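Long-range contact in GDNF family receptor alpha-3 (Homo sapiens, PDB 2GH0), which binds the neurotrophic growth factor artemin at the cell surface, which leads to autophosphorylation and activation of the RET receptor: residues Glu79-Thr84 with Pro152-Asn157. Numbering follows the deposited sequence.
With NAG (2-acetamido-2-deoxy-beta-D-glucopyranose), chain E.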
ATOM      1  N   GLU C  79     -29.990 -12.730  32.182  1.00 34.18           N
ATOM      2  CA  GLU C  79     -29.886 -13.339  30.859  1.00 35.85           C
ATOM      3  C   GLU C  79     -28.435 -13.269  30.385  1.00 33.90           C
ATOM      4  O   GLU C  79     -27.922 -14.221  29.830  1.00 33.50           O
ATOM      5  CB  GLU C  79     -30.786 -12.650  29.820  1.00 36.46           C
ATOM      6  CG  GLU C  79     -30.769 -13.276  28.449  1.00 46.79           C
ATOM      7  CD  GLU C  79     -31.723 -12.594  27.439  1.00 53.57           C
ATOM      8  OE1 GLU C  79     -32.413 -11.616  27.821  1.00 60.50           O
ATOM      9  OE2 GLU C  79     -31.767 -13.037  26.265  1.00 57.97           O
ATOM     10  N   ARG C  80     -27.783 -12.136  30.582  1.00 33.11           N
ATOM     11  CA  ARG C  80     -26.333 -12.064  30.268  1.00 33.57           C
ATOM     12  C   ARG C  80     -25.572 -13.146  31.028  1.00 32.39           C
ATOM     13  O   ARG C  80     -24.839 -13.933  30.430  1.00 34.09           O
ATOM     14  CB  ARG C  80     -25.770 -10.692  30.624  1.00 33.03           C
ATOM     15  CG  ARG C  80     -24.263 -10.693  30.597  1.00 34.40           C
ATOM     16  CD  ARG C  80     -23.709  -9.314  30.758  1.00 35.12           C
ATOM     17  NE  ARG C  80     -22.458  -9.479  30.079  1.00 50.34           N
ATOM     18  CZ  ARG C  80     -22.176  -9.056  28.862  1.00 41.74           C
ATOM     19  NH1 ARG C  80     -22.984  -8.254  28.153  1.00 43.08           N
ATOM     20  NH2 ARG C  80     -21.001  -9.376  28.420  1.00 44.26           N
ATOM     21  N   ARG C  81     -25.801 -13.223  32.334  1.00 32.52           N
ATOM     22  CA  ARG C  81     -25.089 -14.229  33.156  1.00 32.14           C
ATOM     23  C   ARG C  81     -25.346 -15.631  32.685  1.00 33.31           C
ATOM     24  O   ARG C  81     -24.404 -16.440  32.571  1.00 33.16           O
ATOM     25  CB  ARG C  81     -25.542 -14.185  34.617  1.00 31.68           C
ATOM     26  CG  ARG C  81     -24.737 -15.052  35.537  1.00 32.32           C
ATOM     27  CD  ARG C  81     -25.101 -14.694  36.989  1.00 32.12           C
ATOM     28  NE  ARG C  81     -26.528 -14.969  37.216  1.00 34.44           N
ATOM     29  CZ  ARG C  81     -27.197 -14.486  38.248  1.00 37.77           C
ATOM     30  NH1 ARG C  81     -26.581 -13.677  39.153  1.00 36.01           N
ATOM     31  NH2 ARG C  81     -28.474 -14.798  38.397  1.00 36.08           N
ATOM     32  N   ARG C  82     -26.613 -15.946  32.379  1.00 33.16           N
ATOM     33  CA  ARG C  82     -26.987 -17.310  31.905  1.00 33.20           C
ATOM     34  C   ARG C  82     -26.394 -17.674  30.524  1.00 32.74           C
ATOM     35  O   ARG C  82     -26.223 -18.867  30.163  1.00 33.50           O
ATOM     36  CB  ARG C  82     -28.548 -17.386  31.862  1.00 34.66           C
ATOM     37  CG  ARG C  82     -29.111 -18.764  31.769  1.00 37.07           C
ATOM     38  CD  ARG C  82     -30.657 -18.689  31.723  1.00 33.85           C
ATOM     39  NE  ARG C  82     -31.209 -17.992  30.582  1.00 40.13           N
ATOM     40  CZ  ARG C  82     -31.257 -18.527  29.362  1.00 46.46           C
ATOM     41  NH1 ARG C  82     -30.782 -19.760  29.164  1.00 48.33           N
ATOM     42  NH2 ARG C  82     -31.763 -17.848  28.335  1.00 49.15           N
ATOM     43  N   ASN C  83     -26.122 -16.659  29.709  1.00 32.85           N
ATOM     44  CA  ASN C  83     -25.535 -16.917  28.372  1.00 33.32           C
ATOM     45  C   ASN C  83     -24.064 -16.669  28.196  1.00 33.27           C
ATOM     46  O   ASN C  83     -23.537 -16.826  27.073  1.00 31.03           O
ATOM     47  CB  ASN C  83     -26.319 -16.145  27.324  1.00 31.99           C
ATOM     48  CG  ASN C  83     -27.726 -16.736  27.150  1.00 38.64           C
ATOM     49  OD1 ASN C  83     -27.872 -17.761  26.498  1.00 40.83           O
ATOM     50  ND2 ASN C  83     -28.731 -16.162  27.826  1.00 39.66           N
ATOM     51  N   THR C  84     -23.422 -16.307  29.302  1.00 32.84           N
ATOM     52  CA  THR C  84     -22.002 -16.028  29.317  1.00 32.67           C
ATOM     53  C   THR C  84     -21.137 -17.154  28.768  1.00 33.85           C
ATOM     54  O   THR C  84     -20.176 -16.857  28.040  1.00 33.93           O
ATOM     55  CB  THR C  84     -21.545 -15.486  30.690  1.00 33.48           C
ATOM     56  OG1 THR C  84     -22.114 -14.193  30.857  1.00 33.29           O
ATOM     57  CG2 THR C  84     -20.024 -15.392  30.790  1.00 33.14           C
ATOM     58  N   PRO C 152     -21.968 -27.339  33.965  1.00 33.69           N
ATOM     59  CA  PRO C 152     -23.063 -26.739  34.717  1.00 32.86           C
ATOM     60  C   PRO C 152     -23.396 -25.303  34.264  1.00 33.97           C
ATOM     61  O   PRO C 152     -22.519 -24.587  33.648  1.00 33.31           O
ATOM     62  CB  PRO C 152     -22.488 -26.703  36.145  1.00 34.19           C
ATOM     63  CG  PRO C 152     -21.057 -26.465  35.988  1.00 34.03           C
ATOM     64  CD  PRO C 152     -20.673 -27.135  34.667  1.00 33.70           C
ATOM     65  N   ASN C 153     -24.608 -24.827  34.547  1.00 33.00           N
ATOM     66  CA  ASN C 153     -24.867 -23.413  34.189  1.00 32.95           C
ATOM     67  C   ASN C 153     -26.069 -22.877  34.958  1.00 32.72           C
ATOM     68  O   ASN C 153     -26.862 -23.650  35.453  1.00 31.72           O
ATOM     69  CB  ASN C 153     -25.186 -23.298  32.680  1.00 32.87           C
ATOM     70  CG  ASN C 153     -25.179 -21.825  32.176  1.00 34.79           C
ATOM     71  OD1 ASN C 153     -24.383 -21.012  32.655  1.00 37.42           O
ATOM     72  ND2 ASN C 153     -26.100 -21.494  31.215  1.00 33.84           N
ATOM     73  N   PHE C 154     -26.218 -21.558  35.016  1.00 30.97           N
ATOM     74  CA  PHE C 154     -27.413 -20.949  35.626  1.00 31.22           C
ATOM     75  C   PHE C 154     -28.656 -21.376  34.837  1.00 31.78           C
ATOM     76  O   PHE C 154     -28.645 -21.433  33.625  1.00 31.99           O
ATOM     77  CB  PHE C 154     -27.308 -19.414  35.629  1.00 31.92           C
ATOM     78  CG  PHE C 154     -26.168 -18.943  36.499  1.00 32.04           C
ATOM     79  CD1 PHE C 154     -24.922 -18.687  35.960  1.00 35.54           C
ATOM     80  CD2 PHE C 154     -26.344 -18.887  37.884  1.00 30.46           C
ATOM     81  CE1 PHE C 154     -23.863 -18.311  36.777  1.00 33.03           C
ATOM     82  CE2 PHE C 154     -25.308 -18.519  38.722  1.00 36.94           C
ATOM     83  CZ  PHE C 154     -24.054 -18.180  38.164  1.00 36.38           C
ATOM     84  N   VAL C 155     -29.761 -21.578  35.531  1.00 32.80           N
ATOM     85  CA  VAL C 155     -30.941 -22.110  34.869  1.00 32.66           C
ATOM     86  C   VAL C 155     -31.934 -20.987  34.593  1.00 33.01           C
ATOM     87  O   VAL C 155     -32.851 -21.152  33.753  1.00 33.00           O
ATOM     88  CB  VAL C 155     -31.609 -23.208  35.743  1.00 33.43           C
ATOM     89  CG1 VAL C 155     -30.601 -24.323  36.071  1.00 38.26           C
ATOM     90  CG2 VAL C 155     -32.148 -22.630  36.989  1.00 33.64           C
ATOM     91  N   SER C 156     -31.779 -19.869  35.286  1.00 30.40           N
ATOM     92  CA  SER C 156     -32.780 -18.813  35.249  1.00 33.20           C
ATOM     93  C   SER C 156     -32.212 -17.432  35.020  1.00 33.06           C
ATOM     94  O   SER C 156     -31.048 -17.185  35.370  1.00 33.55           O
ATOM     95  CB  SER C 156     -33.580 -18.798  36.598  1.00 32.85           C
ATOM     96  OG  SER C 156     -34.489 -17.718  36.658  1.00 32.59           O
ATOM     97  N   ASN C 157     -33.034 -16.523  34.497  1.00 33.46           N
ATOM     98  CA  ASN C 157     -32.641 -15.095  34.486  1.00 35.76           C
ATOM     99  C   ASN C 157     -33.152 -14.309  35.697  1.00 35.90           C
ATOM    100  O   ASN C 157     -32.930 -13.103  35.790  1.00 35.60           O
ATOM    101  CB  ASN C 157     -33.075 -14.388  33.192  1.00 37.45           C
ATOM    102  CG  ASN C 157     -34.493 -14.607  32.855  1.00 41.62           C
ATOM    103  OD1 ASN C 157     -35.340 -14.899  33.745  1.00 44.35           O
ATOM    104  ND2 ASN C 157     -34.801 -14.505  31.548  1.00 40.88           N
TER
HETATM  105  C1  NAG E   1     -35.000 -20.482  39.581  1.00 32.33           C
HETATM  106  C2  NAG E   1     -35.783 -21.395  40.569  1.00 31.11           C
HETATM  107  C3  NAG E   1     -36.251 -22.642  39.848  1.00 30.01           C
HETATM  108  C4  NAG E   1     -37.014 -22.371  38.560  1.00 30.06           C
HETATM  109  C5  NAG E   1     -36.140 -21.406  37.766  1.00 32.00           C
HETATM  110  C6  NAG E   1     -36.624 -20.888  36.405  1.00 35.23           C
HETATM  111  C7  NAG E   1     -35.222 -21.652  42.976  1.00 35.60           C
HETATM  112  C8  NAG E   1     -34.290 -22.371  43.906  1.00 37.25           C
HETATM  113  N2  NAG E   1     -34.912 -21.833  41.686  1.00 35.49           N
HETATM  114  O3  NAG E   1     -36.981 -23.377  40.772  1.00 30.45           O
HETATM  115  O4  NAG E   1     -36.926 -23.626  37.918  1.00 33.02           O
HETATM  116  O5  NAG E   1     -35.923 -20.244  38.527  1.00 30.52           O
HETATM  117  O6  NAG E   1     -37.899 -20.500  36.675  1.00 41.75           O
HETATM  118  O7  NAG E   1     -36.218 -21.034  43.379  1.00 33.73           O
HETATM  119  O   HOH W   1     -28.706 -16.110  35.507  1.00 24.54           O
HETATM  120  O   HOH W   2     -23.231 -18.779  31.502  1.00 26.23           O
HETATM  121  O   HOH W   3     -30.047 -21.980  31.289  1.00 40.55           O
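The carbonyl oxygen of R82, near the C-terminal end of helix 75-83, is gripped by the side-chain amide of N153: ND2 lies 2.8 Å from R82 O, with an N-H...O angle of 177°. The donor sits on a lone pair in the carbonyl plane, and that oxygen is almost exactly in the amide plane of N153, so one straight bond fixes the rotation of the amide. Its other end is held too, since one water donates to both N153 OD1 and R81 O.

One residue back, R81 packs against F154. R81 CG lies 3.6 Å from CE1 of the F154 ring, R81 CD makes a CH-pi contact, and NE stands over the ring centre. With chi3 of R81 bent to 62°, the guanidinium turns back over the same face. R81 CZ is 4.7 Å from the centroid of the F154 ring. The two planes differ by 27°, which meets the criteria for a stacked cation-pi pair. At the guanidinium edge, NE donates to a water that in turn donates to S156 O; NH1 separately bonds to C68 O. A leucine in place of F154 would lose the flat pi face, and the R81 guanidinium would probably be freer to tilt.

Beside this, R82 CG touches F154 O at 3.3 Å, while NH1 reaches the same carbonyl through a third water. At the far end, N157 CB closes on E79 N at 3.6 Å.

The axes of the short segments 79-83 and 152-154 run nearly antiparallel. N153 and V155 bond by backbone to A163 and S161 in the partner arm of a hairpin. The contact therefore sets this hairpin against helix 75-83, a helix-to-hairpin interface between the two consecutive disulfide-rich, mainly helical GDNF/GAS1 domains in this part of the receptor.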